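Local coordinates for putative methylase (Clostridium difficile, PDB 3LDU), which probably methylates guanine bases of ribosomal RNA, and binds GTP in the pocket of its Rossmann-like methyltransferase domain, at residues Leu9-Phe14 / Glu60-Lys65; Phe96-Ala101 / Tyr143-Phe148; Gly29-Lys34 / Thr41-Glu46; Lys19-Glu24 / Met54-Ala59. All coordinates share one frame; numbering follows the deposited sequence.

Contact 1 of 4, residues Leu9-Phe14 / Glu60-Lys65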
loop_
_atom_site.group_PDB
_atom_site.type_symbol
_atom_site.label_atom_id
_atom_site.label_comp_id
_atom_site.label_asym_id
_atom_site.label_seq_id
_atom_site.Cartn_x
_atom_site.Cartn_y
_atom_site.Cartn_z
ATOM N N LEU A 9 14.879 0.557 7.538
ATOM C CA LEU A 9 13.959 0.999 6.503
ATOM C C LEU A 9 12.716 1.577 7.147
ATOM O O LEU A 9 12.379 1.250 8.297
ATOM C CB LEU A 9 13.564 -0.173 5.595
ATOM C CG LEU A 9 14.696 -0.999 4.980
ATOM C CD1 LEU A 9 14.156 -2.105 4.083
ATOM C CD2 LEU A 9 15.663 -0.097 4.196
ATOM N N ILE A 10 12.045 2.443 6.400
ATOM C CA ILE A 10 10.778 3.001 6.815
ATOM C C ILE A 10 9.746 2.816 5.709
ATOM O O ILE A 10 9.982 3.188 4.547
ATOM C CB ILE A 10 10.919 4.494 7.091
ATOM C CG1 ILE A 10 12.034 4.739 8.111
ATOM C CG2 ILE A 10 9.573 5.083 7.589
ATOM C CD1 ILE A 10 12.378 6.191 8.240
ATOM N N SER A 11 8.595 2.255 6.066
ATOM C CA SER A 11 7.498 2.162 5.113
ATOM C C SER A 11 6.277 2.914 5.593
ATOM O O SER A 11 5.682 2.567 6.609
ATOM C CB SER A 11 7.142 0.708 4.827
ATOM O OG SER A 11 8.132 0.131 3.996
ATOM N N PRO A 12 5.915 3.972 4.866
ATOM C CA PRO A 12 4.702 4.719 5.163
ATOM C C PRO A 12 3.498 3.874 4.759
ATOM O O PRO A 12 3.599 2.987 3.903
ATOM C CB PRO A 12 4.809 5.944 4.238
ATOM C CG PRO A 12 6.225 5.962 3.745
ATOM C CD PRO A 12 6.675 4.548 3.741
ATOM N N CYS A 13 2.365 4.130 5.388
ATOM C CA CYS A 13 1.127 3.465 5.014
ATOM C C CYS A 13 -0.009 4.369 5.409
ATOM O O CYS A 13 0.175 5.296 6.190
ATOM C CB CYS A 13 0.983 2.137 5.756
ATOM S SG CYS A 13 0.965 2.298 7.586
ATOM N N PHE A 14 -1.193 4.108 4.877
ATOM C CA PHE A 14 -2.335 4.907 5.294
ATOM C C PHE A 14 -2.690 4.618 6.748
ATOM O O PHE A 14 -2.419 3.530 7.257
ATOM C CB PHE A 14 -3.506 4.740 4.328
ATOM C CG PHE A 14 -3.387 5.616 3.112
ATOM C CD1 PHE A 14 -2.767 5.157 1.965
ATOM C CD2 PHE A 14 -3.852 6.921 3.136
ATOM C CE1 PHE A 14 -2.640 5.974 0.855
ATOM C CE2 PHE A 14 -3.730 7.739 2.030
ATOM C CZ PHE A 14 -3.124 7.265 0.887
ATOM N N GLU A 60 3.242 1.976 1.187
ATOM C CA GLU A 60 3.125 2.896 0.058
ATOM C C GLU A 60 4.477 3.083 -0.619
ATOM O O GLU A 60 4.539 3.481 -1.778
ATOM C CB GLU A 60 2.589 4.257 0.495
ATOM C CG GLU A 60 1.207 4.201 1.104
ATOM C CD GLU A 60 0.155 3.694 0.128
ATOM O OE1 GLU A 60 0.194 4.083 -1.060
ATOM O OE2 GLU A 60 -0.725 2.922 0.570
ATOM N N ARG A 61 5.544 2.806 0.128
ATOM C CA ARG A 61 6.888 2.786 -0.432
ATOM C C ARG A 61 7.879 2.347 0.627
ATOM O O ARG A 61 7.496 2.014 1.749
ATOM C CB ARG A 61 7.284 4.124 -1.067
ATOM C CG ARG A 61 7.111 5.326 -0.166
ATOM C CD ARG A 61 7.606 6.591 -0.851
ATOM N NE ARG A 61 6.824 6.933 -2.039
ATOM C CZ ARG A 61 7.198 6.670 -3.286
ATOM N NH1 ARG A 61 6.421 7.026 -4.304
ATOM N NH2 ARG A 61 8.347 6.050 -3.515
ATOM N N VAL A 62 9.136 2.208 0.220
ATOM C CA VAL A 62 10.156 1.693 1.116
ATOM C C VAL A 62 11.305 2.689 1.116
ATOM O O VAL A 62 11.921 2.922 0.074
ATOM C CB VAL A 62 10.668 0.315 0.665
ATOM C CG1 VAL A 62 11.840 -0.141 1.562
ATOM C CG2 VAL A 62 9.527 -0.704 0.672
ATOM N N HIS A 63 11.551 3.304 2.269
ATOM C CA HIS A 63 12.630 4.287 2.421
ATOM C C HIS A 63 13.815 3.698 3.164
ATOM O O HIS A 63 13.659 2.959 4.134
ATOM C CB HIS A 63 12.141 5.483 3.239
ATOM C CG HIS A 63 11.067 6.289 2.575
ATOM N ND1 HIS A 63 11.339 7.404 1.821
ATOM C CD2 HIS A 63 9.722 6.139 2.561
ATOM C CE1 HIS A 63 10.207 7.915 1.362
ATOM N NE2 HIS A 63 9.208 7.165 1.808
ATOM N N LEU A 64 15.012 4.055 2.719
ATOM C CA LEU A 64 16.223 3.736 3.456
ATOM C C LEU A 64 16.523 4.910 4.398
ATOM O O LEU A 64 16.762 6.025 3.944
ATOM C CB LEU A 64 17.386 3.524 2.484
ATOM C CG LEU A 64 18.762 3.369 3.150
ATOM C CD1 LEU A 64 18.791 2.128 4.042
ATOM C CD2 LEU A 64 19.849 3.294 2.098
ATOM N N LYS A 65 16.480 4.665 5.705
ATOM C CA LYS A 65 16.697 5.733 6.673
ATOM C C LYS A 65 18.181 6.071 6.745
ATOM O O LYS A 65 19.018 5.176 6.903
ATOM C CB LYS A 65 16.220 5.320 8.049
ATOM C CG LYS A 65 16.140 6.469 9.036
ATOM C CD LYS A 65 15.633 5.974 10.376
ATOM C CE LYS A 65 15.601 7.090 11.405
ATOM N NZ LYS A 65 15.016 6.620 12.688
HETATM O O HOH W 1 -1.068 1.870 3.062
#
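I10 and H63 face each other as an antiparallel hydrogen-bonded pair and exchange two backbone bonds, I10 N to H63 O and H63 N to I10 O, each 2.8 Å long. Beyond them the ladder opens. There the carbonyl of R61 is taken by a side chain: S11 OG donates to R61 O at 3.0 Å, and the same hydroxyl is bonded to the phenol of Y42 on the next strand. R61 N, buried here, has no partner in the model. Backbone pairing resumes at E60, whose N reaches P12 O at 2.9 Å along an almost straight N-H line (179°). The E60 side chain bends at chi2 and crosses F14 at about a right angle, carboxylate and ring planes 79° apart, with OE2 lying at the ring edge 3.3 Å from CD1 of F14. A water completes this corner: it accepts from F14 N and donates to E60 OE2 at 2.7 Å. Stronger ties of that carboxylate run to R180, a salt bridge, and to T182. P12 CD lies at the edge of the H63 ring, with CG close by, while on the L9 and L64 face of the sheet L9 CD2 meets L64 CD1 at 3.8 Å. Strand 7-12, an inner strand, thus pairs with 63-70, the last strand of the ferredoxin-like 2-3-1-4 antiparallel sheet, beyond which 153-159 continues the larger sheet.

Contact 2 of 4, residues Phe96-Ala101 / Tyr143-Phe148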
loop_
_atom_site.group_PDB
_atom_site.type_symbol
_atom_site.label_atom_id
_atom_site.label_comp_id
_atom_site.label_asym_id
_atom_site.label_seq_id
_atom_site.Cartn_x
_atom_site.Cartn_y
_atom_site.Cartn_z
ATOM N N PHE A 96 20.853 13.312 -6.961
ATOM C CA PHE A 96 20.225 13.310 -5.639
ATOM C C PHE A 96 19.207 14.436 -5.504
ATOM O O PHE A 96 19.387 15.374 -4.713
ATOM C CB PHE A 96 21.273 13.347 -4.504
ATOM C CG PHE A 96 22.286 14.465 -4.619
ATOM C CD1 PHE A 96 22.166 15.614 -3.850
ATOM C CD2 PHE A 96 23.370 14.357 -5.481
ATOM C CE1 PHE A 96 23.109 16.636 -3.944
ATOM C CE2 PHE A 96 24.320 15.376 -5.578
ATOM C CZ PHE A 96 24.188 16.515 -4.818
ATOM N N PRO A 97 18.116 14.341 -6.273
ATOM C CA PRO A 97 17.095 15.380 -6.172
ATOM C C PRO A 97 16.430 15.264 -4.800
ATOM O O PRO A 97 16.293 14.149 -4.298
ATOM C CB PRO A 97 16.113 15.007 -7.286
ATOM C CG PRO A 97 16.233 13.516 -7.416
ATOM C CD PRO A 97 17.698 13.215 -7.127
ATOM N N ILE A 98 16.065 16.387 -4.194
ATOM C CA ILE A 98 15.324 16.350 -2.932
ATOM C C ILE A 98 13.859 16.296 -3.340
ATOM O O ILE A 98 13.233 17.313 -3.627
ATOM C CB ILE A 98 15.628 17.570 -2.044
ATOM C CG1 ILE A 98 17.131 17.895 -2.076
ATOM C CG2 ILE A 98 15.180 17.313 -0.616
ATOM C CD1 ILE A 98 18.029 16.725 -1.626
ATOM N N SER A 99 13.334 15.085 -3.418
ATOM C CA SER A 99 12.090 14.871 -4.134
ATOM C C SER A 99 10.892 15.361 -3.354
ATOM O O SER A 99 9.866 15.711 -3.939
ATOM C CB SER A 99 11.933 13.394 -4.493
ATOM O OG SER A 99 12.966 13.003 -5.386
ATOM N N LYS A 100 11.022 15.408 -2.033
ATOM C CA LYS A 100 9.862 15.703 -1.195
ATOM C C LYS A 100 10.275 16.088 0.218
ATOM O O LYS A 100 11.221 15.507 0.773
ATOM C CB LYS A 100 8.957 14.475 -1.125
ATOM C CG LYS A 100 7.743 14.642 -0.235
ATOM C CD LYS A 100 6.963 13.340 -0.165
ATOM C CE LYS A 100 5.607 13.514 0.500
ATOM N NZ LYS A 100 4.931 12.196 0.672
ATOM N N ALA A 101 9.580 17.072 0.791
ATOM C CA ALA A 101 9.743 17.364 2.216
ATOM C C ALA A 101 8.382 17.528 2.851
ATOM O O ALA A 101 7.487 18.148 2.268
ATOM C CB ALA A 101 10.573 18.621 2.429
ATOM N N TYR A 143 19.021 8.903 -6.711
ATOM C CA TYR A 143 18.818 8.584 -5.290
ATOM C C TYR A 143 17.920 9.673 -4.709
ATOM O O TYR A 143 18.418 10.696 -4.232
ATOM C CB TYR A 143 20.176 8.593 -4.555
ATOM C CG TYR A 143 21.098 7.476 -4.986
ATOM C CD1 TYR A 143 21.245 6.329 -4.214
ATOM C CD2 TYR A 143 21.799 7.549 -6.187
ATOM C CE1 TYR A 143 22.094 5.289 -4.623
ATOM C CE2 TYR A 143 22.631 6.522 -6.605
ATOM C CZ TYR A 143 22.773 5.394 -5.817
ATOM O OH TYR A 143 23.598 4.371 -6.233
ATOM N N PRO A 144 16.588 9.478 -4.765
ATOM C CA PRO A 144 15.688 10.571 -4.392
ATOM C C PRO A 144 15.688 10.750 -2.885
ATOM O O PRO A 144 15.465 9.790 -2.154
ATOM C CB PRO A 144 14.310 10.090 -4.884
ATOM C CG PRO A 144 14.612 8.916 -5.830
ATOM C CD PRO A 144 15.857 8.300 -5.256
ATOM N N ILE A 145 15.941 11.968 -2.428
ATOM C CA ILE A 145 16.058 12.229 -1.001
ATOM C C ILE A 145 14.719 12.718 -0.453
ATOM O O ILE A 145 14.094 13.614 -1.029
ATOM C CB ILE A 145 17.153 13.282 -0.729
ATOM C CG1 ILE A 145 18.465 12.898 -1.439
ATOM C CG2 ILE A 145 17.373 13.465 0.769
ATOM C CD1 ILE A 145 19.110 11.594 -0.947
ATOM N N PHE A 146 14.280 12.114 0.647
ATOM C CA PHE A 146 13.024 12.499 1.290
ATOM C C PHE A 146 13.315 13.050 2.685
ATOM O O PHE A 146 14.104 12.464 3.434
ATOM C CB PHE A 146 12.098 11.285 1.403
ATOM C CG PHE A 146 11.289 10.992 0.154
ATOM C CD1 PHE A 146 11.905 10.820 -1.087
ATOM C CD2 PHE A 146 9.908 10.863 0.229
ATOM C CE1 PHE A 146 11.146 10.534 -2.223
ATOM C CE2 PHE A 146 9.155 10.576 -0.906
ATOM C CZ PHE A 146 9.775 10.412 -2.126
ATOM N N VAL A 147 12.675 14.163 3.045
ATOM C CA VAL A 147 12.870 14.763 4.364
ATOM C C VAL A 147 11.518 14.838 5.063
ATOM O O VAL A 147 10.536 15.272 4.458
ATOM C CB VAL A 147 13.456 16.187 4.274
ATOM C CG1 VAL A 147 13.752 16.742 5.666
ATOM C CG2 VAL A 147 14.722 16.193 3.431
ATOM N N PHE A 148 11.476 14.396 6.318
ATOM C CA PHE A 148 10.235 14.372 7.089
ATOM C C PHE A 148 10.523 15.005 8.446
ATOM O O PHE A 148 11.418 14.560 9.160
ATOM C CB PHE A 148 9.772 12.921 7.267
ATOM C CG PHE A 148 8.529 12.769 8.095
ATOM C CD1 PHE A 148 7.277 12.947 7.524
ATOM C CD2 PHE A 148 8.613 12.415 9.436
ATOM C CE1 PHE A 148 6.127 12.801 8.282
ATOM C CE2 PHE A 148 7.458 12.261 10.195
ATOM C CZ PHE A 148 6.223 12.463 9.618
#
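K100 lays its aliphatic chain across F146: CB stands over one face of the ring, 4.1 Å from the centroid and displaced toward the rim, a CH-pi contact, and CD follows at 3.6 Å from F146 CE2. With CG anti to the backbone N (chi1 178°) and the chain extended beyond it, the lysine runs past the ring and carries its amine away. S99 CB sits obliquely against F146 CE1, and S99 OG presses close to P144 CB at 3.2 Å, so the proline and the phenylalanine form the hollow into which the serine drops. On the other face of the sheet the bumps are branched. I98 CD1 turns inward to reach I145 CB at 3.7 Å, while its CG2 branch touches V147 CG2; A101 sets its small methyl beside V147. Helix 111-129 lies over this side, V114 touching V147 and I122 touching F96. The strands run parallel, and a beta bulge between I98 and K100 shifts the register by one, which sets S99 against P144 and F146. Backbone bonds span the bulge: I145 N to P97 O, then S99 N to I145 O, bent to 137°, and V147 N to K100 O at 3.0 Å. Chemically, backbone bonds supply the polar attachment of edge strand 98-104 in the THUMP region; no side chain hydrogen-bonds across the pair, where packing and one CH-pi contact remain.

Contact 3 of 4, residues Gly29-Lys34 / Thr41-Glu46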
loop_
_atom_site.group_PDB
_atom_site.type_symbol
_atom_site.label_atom_id
_atom_site.label_comp_id
_atom_site.label_asym_id
_atom_site.label_seq_id
_atom_site.Cartn_x
_atom_site.Cartn_y
_atom_site.Cartn_z
ATOM N N GLY A 29 10.370 -11.742 8.284
ATOM C CA GLY A 29 11.417 -12.086 9.230
ATOM C C GLY A 29 12.121 -10.892 9.833
ATOM O O GLY A 29 13.150 -11.044 10.494
ATOM N N TYR A 30 11.571 -9.699 9.638
ATOM C CA TYR A 30 12.271 -8.486 10.087
ATOM C C TYR A 30 11.777 -7.926 11.409
ATOM O O TYR A 30 10.606 -8.074 11.775
ATOM C CB TYR A 30 12.232 -7.395 9.018
ATOM C CG TYR A 30 12.882 -7.812 7.721
ATOM C CD1 TYR A 30 14.100 -8.481 7.728
ATOM C CD2 TYR A 30 12.288 -7.533 6.490
ATOM C CE1 TYR A 30 14.709 -8.869 6.559
ATOM C CE2 TYR A 30 12.897 -7.917 5.308
ATOM C CZ TYR A 30 14.108 -8.585 5.353
ATOM O OH TYR A 30 14.742 -8.977 4.199
ATOM N N GLU A 31 12.694 -7.267 12.110
ATOM C CA GLU A 31 12.422 -6.674 13.406
ATOM C C GLU A 31 11.805 -5.286 13.265
ATOM O O GLU A 31 12.371 -4.406 12.611
ATOM C CB GLU A 31 13.727 -6.580 14.204
ATOM C CG GLU A 31 13.556 -5.999 15.598
ATOM C CD GLU A 31 14.884 -5.698 16.275
ATOM O OE1 GLU A 31 15.940 -5.826 15.616
ATOM O OE2 GLU A 31 14.865 -5.327 17.466
ATOM N N ILE A 32 10.652 -5.087 13.890
ATOM C CA ILE A 32 10.028 -3.764 13.933
ATOM C C ILE A 32 10.606 -2.893 15.047
ATOM O O ILE A 32 10.565 -3.263 16.222
ATOM C CB ILE A 32 8.511 -3.877 14.091
ATOM C CG1 ILE A 32 7.931 -4.562 12.848
ATOM C CG2 ILE A 32 7.881 -2.497 14.303
ATOM C CD1 ILE A 32 6.467 -4.766 12.890
ATOM N N ILE A 33 11.141 -1.736 14.662
ATOM C CA ILE A 33 11.804 -0.825 15.583
ATOM C C ILE A 33 10.844 0.194 16.182
ATOM O O ILE A 33 10.923 0.516 17.366
ATOM C CB ILE A 33 12.949 -0.058 14.852
ATOM C CG1 ILE A 33 14.092 -1.011 14.530
ATOM C CG2 ILE A 33 13.427 1.119 15.682
ATOM C CD1 ILE A 33 14.389 -1.976 15.664
ATOM N N LYS A 34 9.946 0.710 15.355
ATOM C CA LYS A 34 9.036 1.756 15.789
ATOM C C LYS A 34 7.768 1.674 14.965
ATOM O O LYS A 34 7.829 1.538 13.747
ATOM C CB LYS A 34 9.685 3.124 15.587
ATOM C CG LYS A 34 8.986 4.278 16.282
ATOM C CD LYS A 34 9.617 5.607 15.874
ATOM C CE LYS A 34 11.137 5.495 15.746
ATOM N NZ LYS A 34 11.752 6.653 15.019
ATOM N N THR A 41 8.969 1.638 11.168
ATOM C CA THR A 41 10.424 1.608 11.021
ATOM C C THR A 41 10.911 0.226 11.426
ATOM O O THR A 41 10.503 -0.300 12.460
ATOM C CB THR A 41 11.089 2.678 11.900
ATOM O OG1 THR A 41 10.574 3.968 11.541
ATOM C CG2 THR A 41 12.609 2.659 11.716
ATOM N N TYR A 42 11.748 -0.377 10.590
ATOM C CA TYR A 42 12.193 -1.750 10.816
ATOM C C TYR A 42 13.640 -1.990 10.382
ATOM O O TYR A 42 14.188 -1.263 9.548
ATOM C CB TYR A 42 11.239 -2.759 10.150
ATOM C CG TYR A 42 10.965 -2.542 8.665
ATOM C CD1 TYR A 42 11.397 -3.461 7.727
ATOM C CD2 TYR A 42 10.257 -1.434 8.216
ATOM C CE1 TYR A 42 11.152 -3.281 6.370
ATOM C CE2 TYR A 42 9.998 -1.238 6.848
ATOM C CZ TYR A 42 10.451 -2.169 5.939
ATOM O OH TYR A 42 10.201 -1.997 4.596
ATOM N N LYS A 43 14.251 -3.011 10.975
ATOM C CA LYS A 43 15.637 -3.374 10.693
ATOM C C LYS A 43 15.634 -4.621 9.832
ATOM O O LYS A 43 14.835 -5.529 10.062
ATOM C CB LYS A 43 16.387 -3.685 11.989
ATOM C CG LYS A 43 17.458 -2.677 12.353
ATOM C CD LYS A 43 18.159 -3.070 13.646
ATOM C CE LYS A 43 19.209 -4.139 13.405
ATOM N NZ LYS A 43 20.346 -3.599 12.605
ATOM N N THR A 44 16.530 -4.670 8.854
ATOM C CA THR A 44 16.613 -5.816 7.951
ATOM C C THR A 44 18.061 -6.175 7.668
ATOM O O THR A 44 18.970 -5.411 7.986
ATOM C CB THR A 44 15.947 -5.517 6.582
ATOM O OG1 THR A 44 16.826 -4.722 5.773
ATOM C CG2 THR A 44 14.622 -4.762 6.756
ATOM N N ASP A 45 18.263 -7.349 7.079
ATOM C CA ASP A 45 19.559 -7.727 6.541
ATOM C C ASP A 45 19.739 -7.095 5.162
ATOM O O ASP A 45 18.953 -6.227 4.759
ATOM C CB ASP A 45 19.686 -9.253 6.461
ATOM C CG ASP A 45 18.608 -9.891 5.594
ATOM O OD1 ASP A 45 17.968 -9.176 4.805
ATOM O OD2 ASP A 45 18.405 -11.118 5.699
ATOM N N GLU A 46 20.763 -7.529 4.431
ATOM C CA GLU A 46 21.078 -6.902 3.151
ATOM C C GLU A 46 20.043 -7.189 2.067
ATOM O O GLU A 46 20.057 -6.559 1.012
ATOM C CB GLU A 46 22.487 -7.299 2.665
ATOM C CG GLU A 46 22.597 -8.743 2.200
ATOM C CD GLU A 46 23.142 -9.681 3.270
ATOM O OE1 GLU A 46 22.861 -9.458 4.475
ATOM O OE2 GLU A 46 23.856 -10.645 2.897
HETATM O O HOH W 2 15.611 -7.718 11.449
HETATM O O HOH W 3 12.148 6.202 12.023
#
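Y30 lies flat against T44, whose CG2 methyl stands over the centre of the phenol ring, 3.6 Å from the centroid. The ring reaches on past it, and Y30 OH donates to D45 OD1 at 3.3 Å, approaching on the syn side but 33° out of the carboxylate plane. That oxygen also caps F47 N at the start of the next helix, so one acceptor serves both the phenol and the helix end. T44 is itself held: its hydroxyl, between the backbone N and the carbonyl carbon (chi1 78°), donates to D45 O at 2.8 Å, which leaves the methyl turned to the ring. Behind this pair the strands join. K43 N bonds E31 O at 2.9 Å; the return bond from E31 N to K43 O is weak, and a water linking the same two atoms supplements it. Further along, I33 and K34 both face T41 in a classic beta bulge, their N atoms reaching T41 O from the same face of its plane at 2.7 Å and 3.1 Å respectively. T41 N returns a bond to K34 O. Across the flank of this hairpin a water bridges K34 NZ and T41 OG1. Strand 31-36 forms the outer edge of the sheet and 39-44 pairs inward with 7-12, while helix 18-27 packs on the Y30, I32 and Y42 side through I25, A22 and T26.

Contact 4 of 4, residues Lys19-Glu24 / Met54-Ala59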
loop_
_atom_site.group_PDB
_atom_site.type_symbol
_atom_site.label_atom_id
_atom_site.label_comp_id
_atom_site.label_asym_id
_atom_site.label_seq_id
_atom_site.Cartn_x
_atom_site.Cartn_y
_atom_site.Cartn_z
ATOM N N LYS A 19 -1.122 -2.052 11.501
ATOM C CA LYS A 19 -1.126 -3.423 12.008
ATOM C C LYS A 19 -0.918 -4.454 10.893
ATOM O O LYS A 19 -0.180 -5.422 11.068
ATOM C CB LYS A 19 -2.443 -3.719 12.738
ATOM C CG LYS A 19 -2.276 -4.108 14.187
ATOM C CD LYS A 19 -1.748 -2.952 15.011
ATOM C CE LYS A 19 -2.377 -2.951 16.396
ATOM N NZ LYS A 19 -3.864 -2.850 16.312
HETATM N N MSE A 20 -1.581 -4.252 9.752
HETATM C CA MSE A 20 -1.428 -5.168 8.629
HETATM C C MSE A 20 -0.020 -5.091 8.075
HETATM O O MSE A 20 0.581 -6.115 7.781
HETATM C CB MSE A 20 -2.411 -4.861 7.505
HETATM C CG MSE A 20 -3.837 -5.217 7.837
HETATM SE SE MSE A 20 -4.699 -3.883 8.933
HETATM C CE MSE A 20 -3.361 -2.599 9.405
ATOM N N LEU A 21 0.492 -3.875 7.923
ATOM C CA LEU A 21 1.867 -3.694 7.409
ATOM C C LEU A 21 2.898 -4.304 8.362
ATOM O O LEU A 21 3.848 -4.955 7.939
ATOM C CB LEU A 21 2.171 -2.215 7.191
ATOM C CG LEU A 21 3.577 -1.853 6.670
ATOM C CD1 LEU A 21 3.985 -2.715 5.461
ATOM C CD2 LEU A 21 3.605 -0.393 6.305
ATOM N N ALA A 22 2.708 -4.100 9.659
ATOM C CA ALA A 22 3.632 -4.654 10.638
ATOM C C ALA A 22 3.648 -6.177 10.562
ATOM O O ALA A 22 4.706 -6.809 10.675
ATOM C CB ALA A 22 3.268 -4.188 12.041
ATOM N N ARG A 23 2.475 -6.761 10.347
ATOM C CA ARG A 23 2.347 -8.201 10.247
ATOM C C ARG A 23 3.117 -8.710 9.019
ATOM O O ARG A 23 3.803 -9.731 9.088
ATOM C CB ARG A 23 0.861 -8.553 10.154
ATOM C CG ARG A 23 0.526 -10.007 10.070
ATOM C CD ARG A 23 -0.992 -10.136 9.977
ATOM N NE ARG A 23 -1.666 -9.542 11.134
ATOM C CZ ARG A 23 -2.975 -9.283 11.189
ATOM N NH1 ARG A 23 -3.751 -9.534 10.143
ATOM N NH2 ARG A 23 -3.506 -8.751 12.285
ATOM N N GLU A 24 3.004 -7.991 7.903
ATOM C CA GLU A 24 3.713 -8.367 6.672
ATOM C C GLU A 24 5.230 -8.329 6.884
ATOM O O GLU A 24 5.960 -9.214 6.436
ATOM C CB GLU A 24 3.404 -7.378 5.547
ATOM C CG GLU A 24 2.003 -7.431 4.964
ATOM C CD GLU A 24 1.950 -6.656 3.653
ATOM O OE1 GLU A 24 1.981 -7.302 2.589
ATOM O OE2 GLU A 24 1.942 -5.407 3.686
HETATM N N MSE A 54 9.562 -6.001 -3.016
HETATM C CA MSE A 54 8.997 -7.133 -3.752
HETATM C C MSE A 54 7.695 -7.631 -3.134
HETATM O O MSE A 54 6.742 -7.986 -3.851
HETATM C CB MSE A 54 9.996 -8.287 -3.790
HETATM C CG MSE A 54 9.509 -9.530 -4.525
HETATM SE SE MSE A 54 9.082 -9.211 -6.414
HETATM C CE MSE A 54 10.497 -8.048 -6.882
ATOM N N TRP A 55 7.671 -7.670 -1.804
ATOM C CA TRP A 55 6.667 -8.446 -1.082
ATOM C C TRP A 55 5.616 -7.643 -0.315
ATOM O O TRP A 55 4.511 -8.142 -0.093
ATOM C CB TRP A 55 7.354 -9.440 -0.126
ATOM C CG TRP A 55 7.909 -10.642 -0.844
ATOM C CD1 TRP A 55 9.223 -10.884 -1.169
ATOM C CD2 TRP A 55 7.154 -11.729 -1.375
ATOM N NE1 TRP A 55 9.320 -12.078 -1.850
ATOM C CE2 TRP A 55 8.066 -12.614 -1.992
ATOM C CE3 TRP A 55 5.790 -12.057 -1.384
ATOM C CZ2 TRP A 55 7.659 -13.800 -2.602
ATOM C CZ3 TRP A 55 5.389 -13.223 -1.993
ATOM C CH2 TRP A 55 6.316 -14.084 -2.595
ATOM N N LEU A 56 5.937 -6.422 0.106
ATOM C CA LEU A 56 4.974 -5.691 0.935
ATOM C C LEU A 56 3.776 -5.176 0.121
ATOM O O LEU A 56 3.950 -4.417 -0.842
ATOM C CB LEU A 56 5.677 -4.534 1.667
ATOM C CG LEU A 56 6.762 -4.972 2.644
ATOM C CD1 LEU A 56 7.429 -3.726 3.252
ATOM C CD2 LEU A 56 6.192 -5.873 3.740
ATOM N N ARG A 57 2.566 -5.586 0.518
ATOM C CA ARG A 57 1.335 -5.200 -0.178
ATOM C C ARG A 57 0.662 -3.978 0.422
ATOM O O ARG A 57 -0.151 -3.340 -0.239
ATOM C CB ARG A 57 0.333 -6.358 -0.172
ATOM C CG ARG A 57 0.913 -7.665 -0.652
ATOM C CD ARG A 57 -0.125 -8.766 -0.713
ATOM N NE ARG A 57 0.501 -10.077 -0.877
ATOM C CZ ARG A 57 0.701 -10.662 -2.048
ATOM N NH1 ARG A 57 0.324 -10.051 -3.175
ATOM N NH2 ARG A 57 1.290 -11.848 -2.096
ATOM N N CYS A 58 1.006 -3.646 1.667
ATOM C CA CYS A 58 0.356 -2.527 2.361
ATOM C C CYS A 58 1.242 -1.294 2.556
ATOM O O CYS A 58 0.815 -0.294 3.120
ATOM C CB CYS A 58 -0.204 -3.004 3.697
ATOM S SG CYS A 58 -1.536 -4.231 3.473
ATOM N N ALA A 59 2.486 -1.380 2.088
ATOM C CA ALA A 59 3.406 -0.249 2.159
ATOM C C ALA A 59 3.198 0.666 0.968
ATOM O O ALA A 59 3.031 0.192 -0.150
ATOM C CB ALA A 59 4.858 -0.756 2.166
HETATM O O HOH W 4 3.738 -9.597 2.128
#
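Within the ferredoxin-like domain, helix 18-27 is secured to the turn that follows helix 48-55 by one glutamate clasping two consecutive backbone N-H groups. R57 N donates to the syn lone pair of E24 OE1 at 2.8 Å, and C58 N donates to E24 OE2, also at 2.8 Å, somewhat out of the carboxylate plane and at a more bent angle of 140°. Gripped at both oxygens, the carboxylate can hardly rotate. Extended beyond CG, the E24 side chain carries it across from the helix. OE1 has further partners, a water that also donates to W55 O and the hydroxyl of Y189 on helix 181-189; several donors thus meet this buried acid, which would probably favour its ionised form. The guanidinium of R57, by contrast, turns to the carbonyl of M220 and takes no part in the clasp. Beneath the polar grip the contact is apolar. E24 CB meets L56 CD2 at 3.6 Å. L21 CD1 packs on both L56 and A59, 4.2 Å from L56 CD1 and 3.9 Å from A59 CB, because CG stands anti to the backbone N (chi1 179°) and swings the branch toward the turn. A59 N, buried against this leucine, has no partner in the model. Selenomethionine M20 touches the turn through its CB, which lies 4.2 Å from C58 SG.

In the fold
Contacts 1, 3 and 4 belong to one ferredoxin-like unit: contact 1 joins its first and last strands, contact 3 adds the outer hairpin, and contact 4 fastens helix 18-27 to the turn after helix 48-55, with centres 10 to 12 Å apart. Y42 ties contact 3 to contact 1, its O 2.8 Å from L9 N; contact 4 lies against contact 1 where S11 CB meets A59 CB at 3.8 Å. Contact 2, in the THUMP range, belongs to the same seven-stranded sheet, and H63 meets F146 edge-to-face. The GTP site lies near contacts 1 and 4: the side chain of GTP-binding I179 is about 9 Å from that of F14 and about 11 Å from that of C58.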